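Local coordinates for beta-galactosidase/beta-glucuronidase (Faecalibacterium prausnitzii L2-6, PDB 6MVF), which binds flavin mononucleotide and probably hydrolyses beta-glucuronides as a gut-microbial member of glycoside hydrolase family 2, at residues D58-N63 against K549-K554; S150-F155 against F536-A541; D304-G309 against V557-K562. All blocks are in the same frame, centred on the assembly; numbering follows the deposited sequence. Where two conformers were deposited one is given.

Contact 1 (D58-N63 against K549-K554); sequences DGMDGN and KGRNNK
Arg551 holds a single backbone oxygen with two of its nitrogens at once: side-on, NE and NH2 both donate to the carbonyl oxygen of Met60. The NE bond to Met60 O is 2.9 Å long, with an N-H...O angle of 153° and the donor in the carbonyl plane. NH2 reaches the same Met60 O at 3.1 Å, bent further and tilted from that plane. The oxygen stays close to the guanidinium plane, so the pair of bonds also fixes how the flat group is turned. A bend at the second torsion (chi2 -71°) swings the arginine head back toward the loop. Putting a leucine here removes every N-H of this grip and would probably leave Met60 O without these two donors and Glu265 of the second subunit, which forms a salt bridge to NH2, without this counter-charge.

Two glycines allow the backbones to come together beside this clamp, Gly62 CA lying 3.9 Å from Gly550 CA; both have positive phi, and Gly550 sits where the chain turns a corner. A loop of the family 2 sugar-binding domain is thereby fastened to the region that follows the last strand of the TIM barrel. Within the loop, Asp61 makes an Asx turn: its OD1 accepts the backbone N of Asn63 from above the carboxylate plane. The same OD1 takes Asn63 ND2 at 3.0 Å on its syn lone pair, nearly straight at 173°.

Lys549 lies along Gly62. Its CB packs on Gly62 CA at 3.6 Å, and the bent chain curls past the carbonyl, its CD 3.7 Å from Gly62 O. Of the Met60 side chain only CB comes near Arg551, at 4.0 Å from NE; the thioether turns away toward loop 304-309, the side chain also touching Tyr156.

Contact 2 (S150-F155 against F536-A541); sequences SADFTF and FDFGCA
Thr154 OG1 is held between two backbone groups: it accepts the N-H of Ala541 at 3.1 Å, and its hydroxyl is also hydrogen-bonded to the carbonyl oxygen of Gly59. The oxygen stands anti to its own carbonyl carbon (chi1 -55°), beside the threonine N, which lets the hydroxyl and that N serve the same segment, 536-541. The arrangement joins an irregular loop of the sugar-binding domain, between strands 131-139 and 163-168, to the short strand 538-540 that follows the TIM barrel's last strand.

The touching parts of the two segments run 91° apart, so they do not pair as a sheet. One backbone bond spans the crossing, Thr154 N to Gly539 O at 3.2 Å, with the donor tilted from the carbonyl plane and an N-H...O angle of 159°. The strand's other hydrogen-bonding edge is used by 551-552.

Asp152, the centre of an inverse gamma turn closed by a weak bond from Phe153 N to Ala151 O, kinks the loop. Its carboxylate has its strongest partner outside the crossing: OD2 forms a salt bridge with Arg543 and accepts from Asn552 ND2, tying the loop to the neighbouring strands. Phe153 offers Phe538 its CB, 4.1 Å from CE2, while its own ring is directed elsewhere, Phe155 CE1 over one face. At the edge of the Phe538 ring, CE2 lies 3.2 Å from Asp152 O, which is near the ring plane.

Contact 3 (D304-G309 against V557-K562); sequences DKLYKG and VTIDRK
Apolar packing centres on Leu306, which puts one methyl on each of two neighbours. Its CD1 meets Ile559 CG2 at 3.7 Å, the two side chains crossing at about a right angle. CD2 lies 3.8 Å from Asp560 CB, and here the side chains run side by side in the same direction.

Polar contacts gather on the Ile559 carbonyl. Leu306 N reaches Ile559 O in a weak bond of 3.3 Å, and Arg561 NH1 donates to it at 3.0 Å from above the carbonyl plane. Segment 304-309 follows barrel strand 292-300, which pairs with 529-532 where the barrel closes; 557-562 lies between the short strand 551-552 and helix 566-575, and its residues Thr558 to Arg561 form a type I turn. Asp560 OD1 braces that turn, taking Thr558 OG1 and Lys562 N from opposite faces of its carboxylate, the latter an Asx turn, while OD2 accepts from Ala266 N of the second subunit.

Lys305 CG also packs over one face of the Arg561 guanidinium, 4.0 Å above its plane and offset toward the rim. Both charged ends continue to helix 314-327, Arg561 NE to Asp320 and Lys305 NZ to Gln319 and Asp316.

Overall arrangement
The three contacts show how segments distant in sequence can converge on one patch. Contact centres 1 and 2 lie about 7 Å apart; contact 3 is about 11 Å from the first and 12 Å from the second. Along the chain the order is 58-63, 150-155, 304-309, 536-541, 549-554, 557-562: contact 2 is nested within contact 1, and contact 3 crosses both. Strands 538-540 and 551-552 pair antiparallel and connect the first two contacts, while Asp304 OD2 accepts Gly539 N between contacts 2 and 3. Contacts 1 and 2 join the sugar-binding domain to the TIM-barrel part, and contact 3 joins two loops within the latter, beside the second subunit and away from the flavin pocket.

Contact 1 (D58-N63 against K549-K554)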
loop_
_atom_site.group_PDB
_atom_site.type_symbol
_atom_site.label_atom_id
_atom_site.label_comp_id
_atom_site.label_asym_id
_atom_site.label_seq_id
_atom_site.Cartn_x
_atom_site.Cartn_y
_atom_site.Cartn_z
ATOM N N ASP A 58 19.652 -26.740 11.932
ATOM C CA ASP A 58 20.619 -27.500 12.728
ATOM C C ASP A 58 21.648 -26.591 13.403
ATOM O O ASP A 58 22.264 -27.000 14.395
ATOM C CB ASP A 58 21.290 -28.605 11.889
ATOM C CG ASP A 58 22.214 -28.072 10.788
ATOM O OD1 ASP A 58 22.261 -26.842 10.551
ATOM O OD2 ASP A 58 22.902 -28.908 10.142
ATOM N N GLY A 59 21.811 -25.357 12.913
ATOM C CA GLY A 59 22.674 -24.361 13.522
ATOM C C GLY A 59 22.170 -23.824 14.851
ATOM O O GLY A 59 22.897 -23.062 15.503
ATOM N N MET A 60 20.952 -24.220 15.276
ATOM C CA MET A 60 20.425 -23.745 16.552
ATOM C C MET A 60 19.423 -24.686 17.229
ATOM O O MET A 60 18.774 -24.268 18.203
ATOM C CB MET A 60 19.794 -22.361 16.354
ATOM C CG MET A 60 18.428 -22.333 15.688
ATOM S SD MET A 60 17.868 -20.614 15.554
ATOM C CE MET A 60 18.790 -20.045 14.138
ATOM N N ASP A 61 19.280 -25.938 16.793
ATOM C CA ASP A 61 18.308 -26.816 17.437
ATOM C C ASP A 61 18.924 -27.663 18.539
ATOM O O ASP A 61 18.192 -28.382 19.233
ATOM C CB ASP A 61 17.615 -27.720 16.411
ATOM C CG ASP A 61 18.592 -28.588 15.641
ATOM O OD1 ASP A 61 19.815 -28.445 15.869
ATOM O OD2 ASP A 61 18.141 -29.418 14.812
ATOM N N GLY A 62 20.237 -27.583 18.733
ATOM C CA GLY A 62 20.873 -28.354 19.784
ATOM C C GLY A 62 21.012 -29.838 19.500
ATOM O O GLY A 62 21.043 -30.643 20.445
ATOM N N ASN A 63 21.097 -30.231 18.222
ATOM C CA ASN A 63 21.335 -31.636 17.913
ATOM C C ASN A 63 22.746 -32.061 18.292
ATOM O O ASN A 63 22.976 -33.239 18.581
ATOM C CB ASN A 63 21.080 -31.908 16.434
ATOM C CG ASN A 63 22.203 -31.412 15.551
ATOM O OD1 ASN A 63 23.182 -32.125 15.315
ATOM N ND2 ASN A 63 22.072 -30.180 15.055
ATOM N N LYS A 549 19.841 -26.724 24.805
ATOM C CA LYS A 549 20.934 -26.970 23.881
ATOM C C LYS A 549 20.855 -25.998 22.710
ATOM O O LYS A 549 19.766 -25.596 22.296
ATOM C CB LYS A 549 20.895 -28.407 23.357
ATOM C CG LYS A 549 21.111 -29.456 24.403
ATOM C CD LYS A 549 20.358 -30.713 24.047
ATOM C CE LYS A 549 21.103 -31.930 24.519
ATOM N NZ LYS A 549 22.443 -31.937 23.881
ATOM N N GLY A 550 22.021 -25.623 22.182
ATOM C CA GLY A 550 22.123 -24.872 20.944
ATOM C C GLY A 550 22.111 -23.358 21.048
ATOM O O GLY A 550 22.050 -22.685 20.008
ATOM N N ARG A 551 22.189 -22.791 22.251
ATOM C CA ARG A 551 21.845 -21.388 22.417
ATOM C C ARG A 551 22.782 -20.689 23.385
ATOM O O ARG A 551 23.204 -21.264 24.391
ATOM C CB ARG A 551 20.403 -21.219 22.940
ATOM C CG ARG A 551 19.341 -21.953 22.137
ATOM C CD ARG A 551 19.135 -21.311 20.804
ATOM N NE ARG A 551 18.226 -22.114 19.993
ATOM C CZ ARG A 551 16.906 -22.166 20.144
ATOM N NH1 ARG A 551 16.303 -21.451 21.083
ATOM N NH2 ARG A 551 16.187 -22.950 19.355
ATOM N N ASN A 552 23.067 -19.430 23.085
ATOM C CA ASN A 552 23.439 -18.464 24.107
ATOM C C ASN A 552 22.164 -17.750 24.560
ATOM O O ASN A 552 21.453 -17.157 23.738
ATOM C CB ASN A 552 24.476 -17.489 23.566
ATOM C CG ASN A 552 25.049 -16.586 24.643
ATOM O OD1 ASN A 552 24.330 -15.802 25.248
ATOM N ND2 ASN A 552 26.359 -16.677 24.870
ATOM N N ASN A 553 21.845 -17.848 25.847
ATOM C CA ASN A 553 20.609 -17.304 26.392
ATOM C C ASN A 553 20.864 -16.114 27.314
ATOM O O ASN A 553 20.170 -15.914 28.316
ATOM C CB ASN A 553 19.809 -18.387 27.114
ATOM C CG ASN A 553 19.123 -19.358 26.145
ATOM O OD1 ASN A 553 18.369 -18.955 25.244
ATOM N ND2 ASN A 553 19.394 -20.641 26.325
ATOM N N LYS A 554 21.854 -15.293 26.961
ATOM C CA LYS A 554 22.154 -14.060 27.673
ATOM C C LYS A 554 21.353 -12.878 27.134
ATOM O O LYS A 554 21.696 -11.724 27.432
ATOM C CB LYS A 554 23.661 -13.755 27.622
ATOM C CG LYS A 554 24.535 -14.861 28.164
ATOM C CD LYS A 554 25.913 -14.360 28.611
ATOM C CE LYS A 554 26.822 -15.526 29.056
ATOM N NZ LYS A 554 27.257 -16.390 27.893
#

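Contact 2 (S150-F155 against F536-A541)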
loop_
_atom_site.group_PDB
_atom_site.type_symbol
_atom_site.label_atom_id
_atom_site.label_comp_id
_atom_site.label_asym_id
_atom_site.label_seq_id
_atom_site.Cartn_x
_atom_site.Cartn_y
_atom_site.Cartn_z
ATOM N N SER A 150 37.107 -19.947 15.480
ATOM C CA SER A 150 36.826 -20.336 16.856
ATOM C C SER A 150 35.980 -19.241 17.500
ATOM O O SER A 150 36.485 -18.154 17.796
ATOM C CB SER A 150 38.123 -20.564 17.636
ATOM O OG SER A 150 37.833 -21.027 18.946
ATOM N N ALA A 151 34.699 -19.523 17.722
ATOM C CA ALA A 151 33.816 -18.508 18.276
ATOM C C ALA A 151 32.567 -19.161 18.849
ATOM O O ALA A 151 32.218 -20.294 18.514
ATOM C CB ALA A 151 33.439 -17.462 17.222
ATOM N N ASP A 152 31.901 -18.417 19.727
ATOM C CA ASP A 152 30.665 -18.855 20.374
ATOM C C ASP A 152 29.464 -18.386 19.558
ATOM O O ASP A 152 28.672 -17.559 20.002
ATOM C CB ASP A 152 30.605 -18.320 21.804
ATOM C CG ASP A 152 29.362 -18.787 22.574
ATOM O OD1 ASP A 152 28.997 -19.969 22.455
ATOM O OD2 ASP A 152 28.767 -17.984 23.326
ATOM N N PHE A 153 29.367 -18.892 18.332
ATOM C CA PHE A 153 28.205 -18.653 17.484
ATOM C C PHE A 153 28.361 -19.464 16.214
ATOM O O PHE A 153 29.479 -19.724 15.756
ATOM C CB PHE A 153 27.970 -17.154 17.147
ATOM C CG PHE A 153 28.974 -16.544 16.191
ATOM C CD1 PHE A 153 30.167 -16.011 16.658
ATOM C CD2 PHE A 153 28.699 -16.456 14.833
ATOM C CE1 PHE A 153 31.092 -15.423 15.782
ATOM C CE2 PHE A 153 29.618 -15.872 13.947
ATOM C CZ PHE A 153 30.821 -15.362 14.425
ATOM N N THR A 154 27.217 -19.855 15.664
ATOM C CA THR A 154 27.161 -20.722 14.495
ATOM C C THR A 154 27.589 -19.994 13.213
ATOM O O THR A 154 27.226 -18.837 12.974
ATOM C CB THR A 154 25.738 -21.268 14.368
ATOM O OG1 THR A 154 25.386 -21.913 15.593
ATOM C CG2 THR A 154 25.618 -22.258 13.222
ATOM N N PHE A 155 28.372 -20.693 12.387
ATOM C CA PHE A 155 28.794 -20.204 11.074
ATOM C C PHE A 155 27.809 -20.724 10.037
ATOM O O PHE A 155 28.082 -21.667 9.294
ATOM C CB PHE A 155 30.204 -20.671 10.724
ATOM C CG PHE A 155 31.228 -20.401 11.775
ATOM C CD1 PHE A 155 31.018 -19.446 12.766
ATOM C CD2 PHE A 155 32.412 -21.099 11.766
ATOM C CE1 PHE A 155 31.977 -19.213 13.736
ATOM C CE2 PHE A 155 33.361 -20.871 12.724
ATOM C CZ PHE A 155 33.151 -19.928 13.710
ATOM N N PHE A 536 19.542 -10.230 22.067
ATOM C CA PHE A 536 18.712 -11.397 21.843
ATOM C C PHE A 536 19.537 -12.638 22.122
ATOM O O PHE A 536 20.730 -12.668 21.801
ATOM C CB PHE A 536 18.203 -11.468 20.398
ATOM C CG PHE A 536 17.566 -10.217 19.917
ATOM C CD1 PHE A 536 16.281 -9.868 20.337
ATOM C CD2 PHE A 536 18.236 -9.387 19.041
ATOM C CE1 PHE A 536 15.681 -8.693 19.887
ATOM C CE2 PHE A 536 17.643 -8.200 18.581
ATOM C CZ PHE A 536 16.373 -7.849 19.006
ATOM N N ASP A 537 18.901 -13.656 22.725
ATOM C CA ASP A 537 19.401 -15.014 22.600
ATOM C C ASP A 537 19.802 -15.268 21.144
ATOM O O ASP A 537 19.177 -14.754 20.211
ATOM C CB ASP A 537 18.328 -16.018 23.030
ATOM C CG ASP A 537 17.713 -15.722 24.428
ATOM O OD1 ASP A 537 18.401 -15.234 25.346
ATOM O OD2 ASP A 537 16.507 -16.019 24.610
ATOM N N PHE A 538 20.868 -16.033 20.932
ATOM C CA PHE A 538 21.312 -16.309 19.568
ATOM C C PHE A 538 21.809 -17.749 19.500
ATOM O O PHE A 538 22.024 -18.393 20.535
ATOM C CB PHE A 538 22.380 -15.293 19.105
ATOM C CG PHE A 538 23.634 -15.258 19.970
ATOM C CD1 PHE A 538 23.701 -14.458 21.091
ATOM C CD2 PHE A 538 24.744 -16.013 19.644
ATOM C CE1 PHE A 538 24.837 -14.417 21.876
ATOM C CE2 PHE A 538 25.884 -15.956 20.413
ATOM C CZ PHE A 538 25.931 -15.163 21.531
ATOM N N GLY A 539 22.004 -18.253 18.282
ATOM C CA GLY A 539 22.321 -19.661 18.077
ATOM C C GLY A 539 23.805 -19.998 18.190
ATOM O O GLY A 539 24.651 -19.362 17.552
ATOM N N CYS A 540 24.124 -20.973 19.039
ATOM C CA CYS A 540 25.474 -21.549 19.067
ATOM C C CYS A 540 25.364 -23.061 19.196
ATOM O O CYS A 540 25.076 -23.575 20.282
ATOM C CB CYS A 540 26.346 -20.990 20.193
ATOM S SG CYS A 540 28.120 -21.465 19.936
ATOM N N ALA A 541 25.635 -23.761 18.092
ATOM C CA ALA A 541 25.454 -25.215 18.030
ATOM C C ALA A 541 26.174 -25.966 19.150
ATOM O O ALA A 541 25.662 -26.988 19.626
ATOM C CB ALA A 541 25.921 -25.742 16.674
#

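Contact 3 (D304-G309 against V557-K562)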
loop_
_atom_site.group_PDB
_atom_site.type_symbol
_atom_site.label_atom_id
_atom_site.label_comp_id
_atom_site.label_asym_id
_atom_site.label_seq_id
_atom_site.Cartn_x
_atom_site.Cartn_y
_atom_site.Cartn_z
ATOM N N ASP A 304 20.889 -13.485 13.635
ATOM C CA ASP A 304 20.110 -14.689 13.409
ATOM C C ASP A 304 18.744 -14.565 14.075
ATOM O O ASP A 304 18.495 -13.652 14.863
ATOM C CB ASP A 304 20.868 -15.944 13.896
ATOM C CG ASP A 304 21.194 -15.928 15.407
ATOM O OD1 ASP A 304 20.957 -14.911 16.099
ATOM O OD2 ASP A 304 21.695 -16.958 15.903
ATOM N N LYS A 305 17.845 -15.494 13.738
ATOM C CA LYS A 305 16.486 -15.488 14.277
ATOM C C LYS A 305 15.959 -16.913 14.279
ATOM O O LYS A 305 16.382 -17.728 13.458
ATOM C CB LYS A 305 15.577 -14.581 13.454
ATOM C CG LYS A 305 14.350 -14.085 14.161
ATOM C CD LYS A 305 13.656 -13.023 13.285
ATOM C CE LYS A 305 12.353 -12.573 13.896
ATOM N NZ LYS A 305 11.776 -11.384 13.212
ATOM N N LEU A 306 15.027 -17.202 15.201
ATOM C CA LEU A 306 14.560 -18.562 15.472
ATOM C C LEU A 306 14.221 -19.361 14.217
ATOM O O LEU A 306 13.239 -19.064 13.531
ATOM C CB LEU A 306 13.339 -18.550 16.391
ATOM C CG LEU A 306 12.892 -19.953 16.846
ATOM C CD1 LEU A 306 13.946 -20.598 17.715
ATOM C CD2 LEU A 306 11.574 -19.921 17.595
ATOM N N TYR A 307 15.040 -20.386 13.939
ATOM C CA TYR A 307 14.929 -21.333 12.821
ATOM C C TYR A 307 14.946 -20.656 11.460
ATOM O O TYR A 307 14.501 -21.235 10.470
ATOM C CB TYR A 307 13.703 -22.244 12.970
ATOM C CG TYR A 307 13.745 -22.985 14.283
ATOM C CD1 TYR A 307 14.906 -23.624 14.695
ATOM C CD2 TYR A 307 12.650 -22.988 15.143
ATOM C CE1 TYR A 307 14.965 -24.275 15.906
ATOM C CE2 TYR A 307 12.690 -23.638 16.347
ATOM C CZ TYR A 307 13.856 -24.279 16.736
ATOM O OH TYR A 307 13.908 -24.932 17.961
ATOM N N LYS A 308 15.496 -19.458 11.373
ATOM C CA LYS A 308 15.838 -18.854 10.096
ATOM C C LYS A 308 17.335 -18.838 9.855
ATOM O O LYS A 308 17.768 -18.363 8.792
ATOM C CB LYS A 308 15.335 -17.409 10.012
ATOM C CG LYS A 308 13.891 -17.219 9.765
ATOM C CD LYS A 308 13.634 -15.738 9.804
ATOM C CE LYS A 308 12.209 -15.425 9.431
ATOM N NZ LYS A 308 12.150 -14.134 8.683
ATOM N N GLY A 309 18.134 -19.299 10.823
ATOM C CA GLY A 309 19.573 -19.082 10.754
ATOM C C GLY A 309 19.868 -17.600 10.719
ATOM O O GLY A 309 19.224 -16.803 11.413
ATOM N N VAL A 557 16.030 -10.250 25.330
ATOM C CA VAL A 557 14.848 -10.599 24.552
ATOM C C VAL A 557 15.107 -11.978 23.962
ATOM O O VAL A 557 16.260 -12.343 23.703
ATOM C CB VAL A 557 14.576 -9.544 23.445
ATOM C CG1 VAL A 557 13.365 -9.891 22.596
ATOM C CG2 VAL A 557 14.394 -8.164 24.069
ATOM N N THR A 558 14.032 -12.757 23.754
ATOM C CA THR A 558 14.196 -14.115 23.248
ATOM C C THR A 558 14.527 -14.116 21.754
ATOM O O THR A 558 14.389 -13.110 21.044
ATOM C CB THR A 558 12.951 -14.958 23.494
ATOM O OG1 THR A 558 11.802 -14.272 22.985
ATOM C CG2 THR A 558 12.792 -15.263 24.987
ATOM N N ILE A 559 14.959 -15.289 21.282
ATOM C CA ILE A 559 15.530 -15.425 19.948
ATOM C C ILE A 559 14.470 -15.292 18.852
ATOM O O ILE A 559 14.792 -14.986 17.702
ATOM C CB ILE A 559 16.279 -16.767 19.891
ATOM C CG1 ILE A 559 17.225 -16.810 18.701
ATOM C CG2 ILE A 559 15.311 -17.924 19.886
ATOM C CD1 ILE A 559 17.891 -18.144 18.527
ATOM N N ASP A 560 13.206 -15.504 19.180
ATOM C CA ASP A 560 12.118 -15.298 18.245
ATOM C C ASP A 560 11.603 -13.857 18.275
ATOM O O ASP A 560 10.602 -13.553 17.625
ATOM C CB ASP A 560 10.994 -16.304 18.546
ATOM C CG ASP A 560 10.493 -16.223 19.987
ATOM O OD1 ASP A 560 10.651 -15.151 20.628
ATOM O OD2 ASP A 560 9.940 -17.240 20.487
ATOM N N ARG A 561 12.271 -12.976 19.024
ATOM C CA ARG A 561 11.946 -11.559 19.188
ATOM C C ARG A 561 10.618 -11.326 19.881
ATOM O O ARG A 561 10.140 -10.198 19.895
ATOM C CB ARG A 561 11.957 -10.802 17.849
ATOM C CG ARG A 561 13.326 -10.239 17.459
ATOM C CD ARG A 561 14.419 -11.323 17.440
ATOM N NE ARG A 561 15.670 -10.903 16.809
ATOM C CZ ARG A 561 16.786 -11.632 16.808
ATOM N NH1 ARG A 561 16.808 -12.821 17.403
ATOM N NH2 ARG A 561 17.886 -11.175 16.214
ATOM N N LYS A 562 10.015 -12.353 20.476
ATOM C CA LYS A 562 8.664 -12.237 21.015
ATOM C C LYS A 562 8.610 -11.834 22.488
ATOM O O LYS A 562 7.695 -11.103 22.885
ATOM C CB LYS A 562 7.913 -13.559 20.828
ATOM C CG LYS A 562 7.549 -13.853 19.399
ATOM C CD LYS A 562 6.459 -14.912 19.306
ATOM C CE LYS A 562 5.977 -15.034 17.876
ATOM N NZ LYS A 562 5.616 -13.695 17.334
#